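Sensor protein (Pseudomonas syringae pv. tomato, PDB 2R8R) is probably a membrane-bound histidine kinase of a two-component system that passes phosphate from ATP to a histidine, represented here by its N-terminal P-loop NTPase-like sensor domain. Local coordinates at residues 84-89 against 117-122; 88-93 against 104-109; 35-40 against 55-60; 7-12 against 122-127. One frame throughout, in Å; residues are numbered along the deposited sequence.

Interaction 1: residues 84-89 against 117-122; sequences APSLVL and GIDVYT
Leu-87 lays its CD1 methyl over one face of the Tyr-121 ring, 3.8 Å from the ring centroid, in a CH-pi contact offset toward the rim of the ring, nearest Tyr-121 CD1. With CG anti to the backbone N (chi1 179°), the leucine runs across the tyrosine at about a right angle, and its CD2 reaches on to the CZ end of the ring. The Leu-89 side chain runs beside that of Tyr-121, pointing the same way, its CD2 3.7 Å from Tyr-121 CB. On the opposite face of the sheet, Val-88 meets Ile-118 methyl to methyl, CG2 to CG2 at 3.4 Å, tighter than usual for carbon atoms. Ile-118 also leans its CG1 on the carbonyl O of Pro-85. Between these two layers runs the parallel pairing of strands 87-90 and 119-125, the two strands of a beta-alpha-beta unit whose crossover is helix 106-115. Val-88 is gripped at both backbone ends: its N donates to Asp-119 O at 2.7 Å, and its O accepts from Tyr-121 N at 3.0 Å. One step earlier, Asp-119 N binds Ser-86 O at 2.9 Å. A water donates to that same Ser-86 O and to Gly-117 O, bridging the chains where the strands begin. Gly-117, with positive phi, closes the preceding helix in a Schellman motif. Further out, Asp-119 OD1 accepts a hydrogen bond from Arg-6 N, Ala-26 and Gln-30 of helix 19-32 touch Tyr-121, and Leu-113 of helix 106-115 packs on Ile-118 and Val-120.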
loop_
_atom_site.group_PDB
_atom_site.type_symbol
_atom_site.label_atom_id
_atom_site.label_comp_id
_atom_site.label_asym_id
_atom_site.label_seq_id
_atom_site.Cartn_x
_atom_site.Cartn_y
_atom_site.Cartn_z
ATOM N N ALA A 84 3.024 21.155 2.109
ATOM C CA ALA A 84 1.818 20.926 2.913
ATOM C C ALA A 84 0.524 20.743 2.111
ATOM O O ALA A 84 -0.398 21.530 2.250
ATOM C CB ALA A 84 1.643 22.053 3.953
ATOM N N PRO A 85 0.430 19.675 1.303
ATOM C CA PRO A 85 -0.838 19.418 0.611
ATOM C C PRO A 85 -1.934 19.051 1.612
ATOM O O PRO A 85 -1.680 18.767 2.805
ATOM C CB PRO A 85 -0.546 18.166 -0.274
ATOM C CG PRO A 85 0.858 17.877 -0.141
ATOM C CD PRO A 85 1.405 18.601 1.075
ATOM N N SER A 86 -3.149 19.017 1.128
ATOM C CA SER A 86 -4.245 18.657 1.993
ATOM C C SER A 86 -4.332 17.116 2.171
ATOM O O SER A 86 -4.655 16.647 3.271
ATOM C CB SER A 86 -5.514 19.249 1.432
ATOM O OG SER A 86 -6.639 18.648 1.997
ATOM N N LEU A 87 -4.045 16.368 1.088
ATOM C CA LEU A 87 -4.114 14.899 1.030
ATOM C C LEU A 87 -2.890 14.359 0.331
ATOM O O LEU A 87 -2.561 14.795 -0.772
ATOM C CB LEU A 87 -5.336 14.450 0.240
ATOM C CG LEU A 87 -5.600 12.935 0.021
ATOM C CD1 LEU A 87 -5.657 12.155 1.360
ATOM C CD2 LEU A 87 -6.873 12.732 -0.793
ATOM N N VAL A 88 -2.192 13.418 0.974
ATOM C CA VAL A 88 -1.066 12.707 0.327
ATOM C C VAL A 88 -1.414 11.232 0.115
ATOM O O VAL A 88 -1.935 10.557 1.011
ATOM C CB VAL A 88 0.294 12.880 1.076
ATOM C CG1 VAL A 88 1.425 12.153 0.350
ATOM C CG2 VAL A 88 0.641 14.345 1.170
ATOM N N LEU A 89 -1.162 10.764 -1.109
ATOM C CA LEU A 89 -1.338 9.361 -1.460
ATOM C C LEU A 89 -0.031 8.600 -1.304
ATOM O O LEU A 89 1.018 8.990 -1.872
ATOM C CB LEU A 89 -1.843 9.220 -2.898
ATOM C CG LEU A 89 -3.004 10.142 -3.242
ATOM C CD1 LEU A 89 -3.444 9.806 -4.667
ATOM C CD2 LEU A 89 -4.128 10.015 -2.225
ATOM N N GLY A 117 -0.995 17.722 10.005
ATOM C CA GLY A 117 -2.351 18.030 9.594
ATOM C C GLY A 117 -2.673 17.611 8.167
ATOM O O GLY A 117 -3.686 18.002 7.618
ATOM N N ILE A 118 -1.787 16.840 7.552
ATOM C CA ILE A 118 -1.976 16.361 6.190
ATOM C C ILE A 118 -2.753 15.033 6.255
ATOM O O ILE A 118 -2.389 14.110 6.994
ATOM C CB ILE A 118 -0.592 16.216 5.455
ATOM C CG1 ILE A 118 0.141 17.584 5.451
ATOM C CG2 ILE A 118 -0.741 15.626 3.991
ATOM C CD1 ILE A 118 1.650 17.481 5.162
ATOM N N ASP A 119 -3.834 14.950 5.491
ATOM C CA ASP A 119 -4.560 13.690 5.328
ATOM C C ASP A 119 -3.739 12.725 4.487
ATOM O O ASP A 119 -2.996 13.139 3.588
ATOM C CB ASP A 119 -5.929 13.927 4.650
ATOM C CG ASP A 119 -6.873 14.779 5.498
ATOM O OD1 ASP A 119 -6.891 14.650 6.745
ATOM O OD2 ASP A 119 -7.615 15.575 4.899
ATOM N N VAL A 120 -3.876 11.437 4.788
ATOM C CA VAL A 120 -3.198 10.398 4.057
ATOM C C VAL A 120 -4.121 9.256 3.640
ATOM O O VAL A 120 -4.912 8.748 4.443
ATOM C CB VAL A 120 -1.971 9.827 4.832
ATOM C CG1 VAL A 120 -1.349 8.700 4.007
ATOM C CG2 VAL A 120 -0.905 10.934 5.136
ATOM N N TYR A 121 -4.017 8.865 2.366
ATOM C CA TYR A 121 -4.609 7.597 1.863
ATOM C C TYR A 121 -3.451 6.627 1.672
ATOM O O TYR A 121 -2.381 7.017 1.212
ATOM C CB TYR A 121 -5.309 7.780 0.503
ATOM C CG TYR A 121 -6.656 8.508 0.486
ATOM C CD1 TYR A 121 -7.192 9.093 1.615
ATOM C CD2 TYR A 121 -7.380 8.625 -0.719
ATOM C CE1 TYR A 121 -8.417 9.778 1.572
ATOM C CE2 TYR A 121 -8.603 9.289 -0.764
ATOM C CZ TYR A 121 -9.119 9.856 0.393
ATOM O OH TYR A 121 -10.341 10.495 0.333
ATOM N N THR A 122 -3.661 5.373 2.056
ATOM C CA THR A 122 -2.615 4.352 1.956
ATOM C C THR A 122 -3.210 2.998 1.617
ATOM O O THR A 122 -4.404 2.791 1.733
ATOM C CB THR A 122 -1.720 4.285 3.274
ATOM O OG1 THR A 122 -0.511 3.564 3.001
ATOM C CG2 THR A 122 -2.452 3.626 4.458
HETATM O O HOH W 1 -5.430 18.255 5.491
#

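Interaction 2: residues 88-93 against 104-109; sequences VLVDEL and TKRWQD
Arg-106 reaches from the first turn of helix 106-115 to the chain leaving strand 87-90, where the beta-alpha-beta unit begins its crossover to strand 119-125. The tight part is the arginine's aliphatic stem. Its CD sits 3.6 Å from Val-90 CG1 and 3.4 Å from Glu-92 O, the valine and arginine side chains sliding past each other in opposite directions. CG stands anti to the backbone N (chi1 -178°) and the chain bends at chi3 (-76°), which turns the guanidinium toward the residues that follow the strand. There NH1 donates to Asp-91 O at 2.8 Å, approaching from above the carbonyl plane, with an N-H...O angle of 140°. NH2 makes a direct salt bridge to Glu-74, which would hold the other end of the group and probably stabilise its positive charge. On the looser side the links pass through water. One water lies in the guanidinium plane, accepts from Arg-106 NH1 and donates to Glu-92 OE1, so the opposite charges of Glu-92 and Arg-106 are joined without direct contact. Asp-91 faces the other way, its carboxylate held by the hydroxyls of Thr-123 and Thr-20 and by the amide of Glu-43, beside a probable Walker A loop. Leu-93 rests its CD1 obliquely against Trp-107 CB at 3.9 Å, while the indole meets Trp-151 edge-to-face. Between the backbones of Leu-93 and Trp-107 a second water accepts from Trp-107 N at 2.9 Å and donates to Leu-93 O at 2.6 Å.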
loop_
_atom_site.group_PDB
_atom_site.type_symbol
_atom_site.label_atom_id
_atom_site.label_comp_id
_atom_site.label_asym_id
_atom_site.label_seq_id
_atom_site.Cartn_x
_atom_site.Cartn_y
_atom_site.Cartn_z
ATOM N N VAL A 88 -2.192 13.418 0.974
ATOM C CA VAL A 88 -1.066 12.707 0.327
ATOM C C VAL A 88 -1.414 11.232 0.115
ATOM O O VAL A 88 -1.935 10.557 1.011
ATOM C CB VAL A 88 0.294 12.880 1.076
ATOM C CG1 VAL A 88 1.425 12.153 0.350
ATOM C CG2 VAL A 88 0.641 14.345 1.170
ATOM N N LEU A 89 -1.162 10.764 -1.109
ATOM C CA LEU A 89 -1.338 9.361 -1.460
ATOM C C LEU A 89 -0.031 8.600 -1.304
ATOM O O LEU A 89 1.018 8.990 -1.872
ATOM C CB LEU A 89 -1.843 9.220 -2.898
ATOM C CG LEU A 89 -3.004 10.142 -3.242
ATOM C CD1 LEU A 89 -3.444 9.806 -4.667
ATOM C CD2 LEU A 89 -4.128 10.015 -2.225
ATOM N N VAL A 90 -0.100 7.541 -0.506
ATOM C CA VAL A 90 1.086 6.755 -0.086
ATOM C C VAL A 90 0.791 5.243 -0.166
ATOM O O VAL A 90 0.140 4.685 0.724
ATOM C CB VAL A 90 1.523 7.113 1.350
ATOM C CG1 VAL A 90 2.781 6.269 1.787
ATOM C CG2 VAL A 90 1.775 8.636 1.489
ATOM N N ASP A 91 1.225 4.604 -1.261
ATOM C CA ASP A 91 1.158 3.149 -1.393
ATOM C C ASP A 91 2.037 2.457 -0.363
ATOM O O ASP A 91 3.056 2.994 0.047
ATOM C CB ASP A 91 1.530 2.694 -2.819
ATOM C CG ASP A 91 0.304 2.341 -3.652
ATOM O OD1 ASP A 91 -0.588 1.620 -3.131
ATOM O OD2 ASP A 91 0.240 2.760 -4.827
ATOM N N GLU A 92 1.597 1.292 0.096
ATOM C CA GLU A 92 2.435 0.376 0.855
ATOM C C GLU A 92 2.829 0.808 2.269
ATOM O O GLU A 92 3.984 1.140 2.539
ATOM C CB GLU A 92 3.634 -0.063 0.006
ATOM C CG GLU A 92 3.102 -0.881 -1.188
ATOM C CD GLU A 92 4.142 -1.368 -2.195
ATOM O OE1 GLU A 92 5.382 -1.290 -1.915
ATOM O OE2 GLU A 92 3.677 -1.846 -3.276
ATOM N N LEU A 93 1.836 0.726 3.156
ATOM C CA LEU A 93 1.899 1.202 4.533
ATOM C C LEU A 93 2.977 0.477 5.383
ATOM O O LEU A 93 3.561 1.080 6.306
ATOM C CB LEU A 93 0.502 0.999 5.164
ATOM C CG LEU A 93 0.202 1.316 6.629
ATOM C CD1 LEU A 93 0.532 2.786 7.031
ATOM C CD2 LEU A 93 -1.250 0.981 6.909
ATOM N N THR A 104 12.881 4.476 9.840
ATOM C CA THR A 104 12.973 3.068 9.473
ATOM C C THR A 104 11.842 2.638 8.536
ATOM O O THR A 104 12.072 1.942 7.531
ATOM C CB THR A 104 12.975 2.213 10.761
ATOM O OG1 THR A 104 14.127 2.580 11.545
ATOM C CG2 THR A 104 13.045 0.684 10.451
ATOM N N LYS A 105 10.628 3.083 8.858
ATOM C CA LYS A 105 9.418 2.582 8.254
ATOM C C LYS A 105 8.638 3.705 7.606
ATOM O O LYS A 105 8.582 4.829 8.112
ATOM C CB LYS A 105 8.536 1.920 9.321
ATOM C CG LYS A 105 9.076 0.660 9.969
ATOM C CD LYS A 105 9.342 -0.544 9.048
ATOM C CE LYS A 105 8.058 -1.214 8.556
ATOM N NZ LYS A 105 8.175 -2.578 7.867
ATOM N N ARG A 106 7.982 3.388 6.499
ATOM C CA ARG A 106 7.088 4.339 5.835
ATOM C C ARG A 106 5.866 4.725 6.669
ATOM O O ARG A 106 5.404 5.823 6.534
ATOM C CB ARG A 106 6.667 3.799 4.494
ATOM C CG ARG A 106 5.782 4.717 3.685
ATOM C CD ARG A 106 5.556 4.103 2.305
ATOM N NE ARG A 106 6.735 4.259 1.464
ATOM C CZ ARG A 106 6.866 3.725 0.254
ATOM N NH1 ARG A 106 5.878 2.984 -0.268
ATOM N NH2 ARG A 106 7.988 3.945 -0.448
ATOM N N TRP A 107 5.367 3.837 7.541
ATOM C CA TRP A 107 4.295 4.198 8.457
ATOM C C TRP A 107 4.671 5.388 9.345
ATOM O O TRP A 107 3.827 6.218 9.606
ATOM C CB TRP A 107 3.744 3.013 9.265
ATOM C CG TRP A 107 4.618 2.377 10.338
ATOM C CD1 TRP A 107 5.264 1.181 10.248
ATOM C CD2 TRP A 107 4.860 2.862 11.672
ATOM N NE1 TRP A 107 5.908 0.897 11.432
ATOM C CE2 TRP A 107 5.699 1.920 12.315
ATOM C CE3 TRP A 107 4.462 4.004 12.382
ATOM C CZ2 TRP A 107 6.149 2.087 13.630
ATOM C CZ3 TRP A 107 4.909 4.171 13.686
ATOM C CH2 TRP A 107 5.746 3.222 14.290
ATOM N N GLN A 108 5.941 5.498 9.739
ATOM C CA GLN A 108 6.426 6.677 10.476
ATOM C C GLN A 108 6.425 7.945 9.648
ATOM O O GLN A 108 6.147 9.012 10.170
ATOM C CB GLN A 108 7.844 6.458 10.992
ATOM C CG GLN A 108 7.968 5.395 12.002
ATOM C CD GLN A 108 9.419 5.085 12.304
ATOM O OE1 GLN A 108 9.931 4.096 11.820
ATOM N NE2 GLN A 108 10.102 5.967 13.077
ATOM N N ASP A 109 6.788 7.842 8.377
ATOM C CA ASP A 109 6.640 8.936 7.433
ATOM C C ASP A 109 5.200 9.456 7.414
ATOM O O ASP A 109 4.943 10.649 7.464
ATOM C CB ASP A 109 6.971 8.487 6.003
ATOM C CG ASP A 109 8.459 8.132 5.777
ATOM O OD1 ASP A 109 9.325 8.293 6.692
ATOM O OD2 ASP A 109 8.737 7.704 4.635
HETATM O O HOH W 2 6.406 1.481 -2.580
HETATM O O HOH W 3 6.019 1.048 7.041
#

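Interaction 3: residues 35-40 against 55-60; sequences VRVMAG and NGLPQQ
Met-38, a selenomethionine, folds its side chain over the backbone of the facing loop, SE lying 3.6 Å from Gln-59 C and 3.9 Å from Pro-58 CB. The loop 55-60, on its way from helix 48-54 to strand 63-67, runs beside strand 37-39, an outermost strand of the five-stranded parallel sheet, and makes a single beta bridge to it at Ala-39 and Gln-59. Ala-39 supplies both bonds: its N donates to Pro-58 O at 2.9 Å, and its O accepts from Gln-60 N, also at 2.9 Å. The selenium reaches the loop because CG is anti to the backbone N (chi1 -176°) and the chain then bends at chi2 and chi3; CE ends near Gln-60 OE1. The Pro-58 ring sits by the strand backbone, with CG 3.3 Å from Val-37 O. Deeper in, Val-37 CG1 meets Leu-57 CD2 at 4.3 Å, and Leu-57 continues the packing onto Leu-24, His-28 and Leu-31 of helix 19-32. Leu-80 of helix 77-83 touches both Met-38 and Gln-60. Where the chain turns a corner at Gly-40, a water lies 2.8 Å from Gly-40 O and 2.9 Å from Gln-60 O.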
loop_
_atom_site.group_PDB
_atom_site.type_symbol
_atom_site.label_atom_id
_atom_site.label_comp_id
_atom_site.label_asym_id
_atom_site.label_seq_id
_atom_site.Cartn_x
_atom_site.Cartn_y
_atom_site.Cartn_z
ATOM N N VAL A 35 -9.934 19.583 -3.393
ATOM C CA VAL A 35 -8.882 19.216 -2.412
ATOM C C VAL A 35 -7.510 19.257 -3.084
ATOM O O VAL A 35 -7.344 18.781 -4.196
ATOM C CB VAL A 35 -9.143 17.801 -1.789
ATOM C CG1 VAL A 35 -8.043 17.386 -0.794
ATOM C CG2 VAL A 35 -10.512 17.772 -1.098
ATOM N N ARG A 36 -6.541 19.863 -2.416
ATOM C CA ARG A 36 -5.180 19.864 -2.872
ATOM C C ARG A 36 -4.560 18.487 -2.596
ATOM O O ARG A 36 -4.045 18.211 -1.517
ATOM C CB ARG A 36 -4.379 21.003 -2.198
ATOM C CG ARG A 36 -4.811 22.437 -2.630
ATOM C CD ARG A 36 -4.081 23.525 -1.802
ATOM N NE ARG A 36 -4.503 23.497 -0.393
ATOM C CZ ARG A 36 -3.775 23.068 0.642
ATOM N NH1 ARG A 36 -2.532 22.660 0.488
ATOM N NH2 ARG A 36 -4.309 23.079 1.863
ATOM N N VAL A 37 -4.633 17.644 -3.608
ATOM C CA VAL A 37 -4.151 16.273 -3.560
ATOM C C VAL A 37 -2.744 16.166 -4.141
ATOM O O VAL A 37 -2.441 16.800 -5.134
ATOM C CB VAL A 37 -5.100 15.329 -4.354
ATOM C CG1 VAL A 37 -4.609 13.854 -4.283
ATOM C CG2 VAL A 37 -6.527 15.470 -3.842
HETATM N N MSE A 38 -1.899 15.376 -3.495
HETATM C CA MSE A 38 -0.561 15.098 -3.962
HETATM C C MSE A 38 -0.256 13.588 -3.829
HETATM O O MSE A 38 -0.528 12.959 -2.804
HETATM C CB MSE A 38 0.443 15.879 -3.154
HETATM C CG MSE A 38 1.864 15.731 -3.639
HETATM SE SE MSE A 38 2.204 16.728 -5.291
HETATM C CE MSE A 38 2.386 18.431 -4.363
ATOM N N ALA A 39 0.267 13.014 -4.895
ATOM C CA ALA A 39 0.786 11.664 -4.876
ATOM C C ALA A 39 2.195 11.727 -4.303
ATOM O O ALA A 39 3.064 12.409 -4.851
ATOM C CB ALA A 39 0.770 11.063 -6.295
ATOM N N GLY A 40 2.397 11.041 -3.176
ATOM C CA GLY A 40 3.713 10.948 -2.528
ATOM C C GLY A 40 4.494 9.758 -3.034
ATOM O O GLY A 40 5.626 9.886 -3.514
ATOM N N ASN A 55 -1.635 9.992 -13.713
ATOM C CA ASN A 55 -1.213 11.120 -14.531
ATOM C C ASN A 55 -2.180 12.295 -14.504
ATOM O O ASN A 55 -1.815 13.379 -14.929
ATOM C CB ASN A 55 -0.918 10.674 -15.984
ATOM C CG ASN A 55 0.436 9.915 -16.102
ATOM O OD1 ASN A 55 0.608 9.099 -17.030
ATOM N ND2 ASN A 55 1.400 10.183 -15.162
ATOM N N GLY A 56 -3.385 12.100 -13.980
ATOM C CA GLY A 56 -4.285 13.211 -13.692
ATOM C C GLY A 56 -4.160 13.870 -12.314
ATOM O O GLY A 56 -4.944 14.762 -11.983
ATOM N N LEU A 57 -3.207 13.415 -11.500
ATOM C CA LEU A 57 -3.034 13.893 -10.150
ATOM C C LEU A 57 -1.671 14.563 -10.020
ATOM O O LEU A 57 -0.703 14.118 -10.649
ATOM C CB LEU A 57 -3.112 12.722 -9.154
ATOM C CG LEU A 57 -4.447 11.991 -9.011
ATOM C CD1 LEU A 57 -4.264 10.652 -8.279
ATOM C CD2 LEU A 57 -5.476 12.867 -8.325
ATOM N N PRO A 58 -1.577 15.639 -9.211
ATOM C CA PRO A 58 -0.263 16.174 -8.932
ATOM C C PRO A 58 0.625 15.101 -8.289
ATOM O O PRO A 58 0.136 14.257 -7.504
ATOM C CB PRO A 58 -0.556 17.304 -7.944
ATOM C CG PRO A 58 -1.986 17.677 -8.238
ATOM C CD PRO A 58 -2.633 16.392 -8.504
ATOM N N GLN A 59 1.919 15.153 -8.613
ATOM C CA GLN A 59 2.867 14.130 -8.184
ATOM C C GLN A 59 4.123 14.749 -7.615
ATOM O O GLN A 59 4.661 15.703 -8.190
ATOM C CB GLN A 59 3.209 13.253 -9.362
ATOM C CG GLN A 59 2.038 12.382 -9.828
ATOM C CD GLN A 59 2.307 11.804 -11.183
ATOM O OE1 GLN A 59 3.382 11.297 -11.427
ATOM N NE2 GLN A 59 1.340 11.871 -12.066
ATOM N N GLN A 60 4.583 14.211 -6.475
ATOM C CA GLN A 60 5.812 14.690 -5.849
ATOM C C GLN A 60 6.985 13.819 -6.278
ATOM O O GLN A 60 7.012 12.658 -5.951
ATOM C CB GLN A 60 5.650 14.662 -4.344
ATOM C CG GLN A 60 6.824 15.212 -3.552
ATOM C CD GLN A 60 6.952 16.717 -3.656
ATOM O OE1 GLN A 60 6.014 17.462 -3.333
ATOM N NE2 GLN A 60 8.137 17.187 -4.122
HETATM O O HOH W 4 7.487 11.927 -3.194
#

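Interaction 4: residues 7-12 against 122-127; sequences LKVFLG and TTVNVQ
Strands 7-12 and 122-125 run parallel with a 33° angle between their directions, pairing Val-9 with Thr-122, Phe-10 with Thr-123, Leu-11 with Val-124 and Gly-12 with Asn-125. Both backbone polar atoms of Thr-122 are used by strand 7-12: its N donates to Lys-8 O and its O accepts from Phe-10 N at 2.8 Å in an almost straight bond (175°). Val-124 repeats the pattern two residues on, bonding Phe-10 O and Gly-12 N. On one surface Thr-122 CG2 touches Leu-7 CD1 at 3.7 Å and lies beside Val-9 CG2, while its hydroxyl turns to Val-90 O. Next along, Val-124 CG1 is wedged against Val-9 CG1 at 3.6 Å and Leu-11 CD1 at 3.8 Å. Its position between the backbone N and carbonyl carbon (chi1 75°) points that methyl at both partners. Strand 119-125 is the middle strand of the five-stranded parallel sheet of a P-loop NTPase-like fold; strand 7-12 lies next to it and leads directly into the probable Walker A loop. On the other surface the Phe-10 ring presents its edge to Thr-122 O, with CD2 3.4 Å away, and packs on Ala-22, Met-23 and Ala-26 of helix 19-32. Thr-123 shares that surface, its hydroxyl bonded to Asp-91 and to the amide of Glu-92. At the strand ends Gly-12 O accepts from Val-126 N at 2.8 Å and, weakly, from Asn-125 ND2 at 3.5 Å. The Val-126 side chain continues onto Leu-200, Met-203 and Thr-207 of helix 194-209.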
loop_
_atom_site.group_PDB
_atom_site.type_symbol
_atom_site.label_atom_id
_atom_site.label_comp_id
_atom_site.label_asym_id
_atom_site.label_seq_id
_atom_site.Cartn_x
_atom_site.Cartn_y
_atom_site.Cartn_z
ATOM N N LEU A 7 -6.050 9.355 8.429
ATOM C CA LEU A 7 -5.599 8.206 7.651
ATOM C C LEU A 7 -6.766 7.348 7.189
ATOM O O LEU A 7 -7.573 6.905 8.011
ATOM C CB LEU A 7 -4.689 7.313 8.512
ATOM C CG LEU A 7 -3.910 6.163 7.844
ATOM C CD1 LEU A 7 -2.981 6.612 6.645
ATOM C CD2 LEU A 7 -3.136 5.406 8.954
ATOM N N LYS A 8 -6.804 7.079 5.880
ATOM C CA LYS A 8 -7.658 6.067 5.272
ATOM C C LYS A 8 -6.797 4.943 4.665
ATOM O O LYS A 8 -5.939 5.188 3.818
ATOM C CB LYS A 8 -8.573 6.699 4.218
ATOM C CG LYS A 8 -9.598 5.740 3.633
ATOM C CD LYS A 8 -10.488 6.409 2.606
ATOM C CE LYS A 8 -11.612 5.420 2.142
ATOM N NZ LYS A 8 -12.542 5.903 1.002
ATOM N N VAL A 9 -7.033 3.712 5.123
ATOM C CA VAL A 9 -6.314 2.536 4.658
ATOM C C VAL A 9 -7.218 1.749 3.739
ATOM O O VAL A 9 -8.323 1.386 4.135
ATOM C CB VAL A 9 -5.902 1.614 5.835
ATOM C CG1 VAL A 9 -5.076 0.326 5.351
ATOM C CG2 VAL A 9 -5.173 2.428 6.914
ATOM N N PHE A 10 -6.748 1.508 2.513
ATOM C CA PHE A 10 -7.373 0.547 1.589
ATOM C C PHE A 10 -6.706 -0.791 1.827
ATOM O O PHE A 10 -5.556 -0.978 1.465
ATOM C CB PHE A 10 -7.217 1.001 0.157
ATOM C CG PHE A 10 -7.923 2.307 -0.143
ATOM C CD1 PHE A 10 -9.195 2.317 -0.767
ATOM C CD2 PHE A 10 -7.341 3.537 0.203
ATOM C CE1 PHE A 10 -9.841 3.548 -1.047
ATOM C CE2 PHE A 10 -7.992 4.768 -0.077
ATOM C CZ PHE A 10 -9.222 4.771 -0.717
ATOM N N LEU A 11 -7.435 -1.687 2.493
ATOM C CA LEU A 11 -6.955 -3.007 2.890
ATOM C C LEU A 11 -7.325 -4.068 1.860
ATOM O O LEU A 11 -8.459 -4.080 1.368
ATOM C CB LEU A 11 -7.556 -3.413 4.230
ATOM C CG LEU A 11 -7.269 -4.836 4.767
ATOM C CD1 LEU A 11 -5.762 -4.999 5.142
ATOM C CD2 LEU A 11 -8.211 -5.144 5.972
ATOM N N GLY A 12 -6.386 -4.974 1.566
ATOM C CA GLY A 12 -6.609 -6.047 0.613
ATOM C C GLY A 12 -5.984 -7.348 1.096
ATOM O O GLY A 12 -5.115 -7.320 1.963
ATOM N N THR A 122 -3.661 5.373 2.056
ATOM C CA THR A 122 -2.615 4.352 1.956
ATOM C C THR A 122 -3.210 2.998 1.617
ATOM O O THR A 122 -4.404 2.791 1.733
ATOM C CB THR A 122 -1.720 4.285 3.274
ATOM O OG1 THR A 122 -0.511 3.564 3.001
ATOM C CG2 THR A 122 -2.452 3.626 4.458
ATOM N N THR A 123 -2.360 2.089 1.168
ATOM C CA THR A 123 -2.758 0.713 0.854
ATOM C C THR A 123 -1.902 -0.255 1.663
ATOM O O THR A 123 -0.743 0.031 1.968
ATOM C CB THR A 123 -2.566 0.435 -0.617
ATOM O OG1 THR A 123 -1.173 0.517 -0.898
ATOM C CG2 THR A 123 -3.326 1.481 -1.467
ATOM N N VAL A 124 -2.484 -1.390 2.035
ATOM C CA VAL A 124 -1.734 -2.440 2.652
ATOM C C VAL A 124 -2.411 -3.785 2.391
ATOM O O VAL A 124 -3.647 -3.869 2.380
ATOM C CB VAL A 124 -1.593 -2.195 4.161
ATOM C CG1 VAL A 124 -2.936 -2.491 4.923
ATOM C CG2 VAL A 124 -0.385 -2.986 4.735
ATOM N N ASN A 125 -1.590 -4.823 2.187
ATOM C CA ASN A 125 -2.057 -6.225 2.198
ATOM C C ASN A 125 -2.078 -6.804 3.600
ATOM O O ASN A 125 -1.225 -6.491 4.411
ATOM C CB ASN A 125 -1.215 -7.096 1.284
ATOM C CG ASN A 125 -1.474 -6.820 -0.146
ATOM O OD1 ASN A 125 -0.546 -6.665 -0.960
ATOM N ND2 ASN A 125 -2.731 -6.698 -0.474
ATOM N N VAL A 126 -3.052 -7.661 3.868
ATOM C CA VAL A 126 -3.304 -8.130 5.228
ATOM C C VAL A 126 -2.132 -8.895 5.849
ATOM O O VAL A 126 -1.992 -8.890 7.068
ATOM C CB VAL A 126 -4.582 -8.977 5.298
ATOM C CG1 VAL A 126 -4.378 -10.337 4.654
ATOM C CG2 VAL A 126 -5.008 -9.095 6.719
ATOM N N GLN A 127 -1.301 -9.523 5.007
ATOM C CA GLN A 127 -0.156 -10.353 5.446
ATOM C C GLN A 127 0.891 -9.629 6.296
ATOM O O GLN A 127 1.646 -10.268 7.056
ATOM C CB GLN A 127 0.574 -10.940 4.228
ATOM C CG GLN A 127 1.145 -9.881 3.310
ATOM C CD GLN A 127 1.705 -10.421 2.018
ATOM O OE1 GLN A 127 2.867 -10.828 2.012
ATOM N NE2 GLN A 127 0.903 -10.401 0.896
#

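All four interactions involve strands of one parallel sheet; interaction 3 adds a loop at its edge and interaction 2 the start of the crossover helix. Leu-89 N to Met-38 O and Leu-89 O to Gly-40 N, both 2.8 Å, join interaction 3 to interaction 1; Val-120 O to Lys-8 N at 2.9 Å carries the sheet on to interaction 4. Interactions 2 and 4 meet beside the probable Walker A loop, through Asp-91 OD1 to Thr-123 OG1 at 2.6 Å. A sulfate, probably from the crystallisation liquor, lies about 6 Å from the Asp-91 side chain and about 5 Å from that of Asn-125, consistent with a phosphate-binding pocket. Interaction 3 is peripheral, its centre about 19 Å from that of interaction 4.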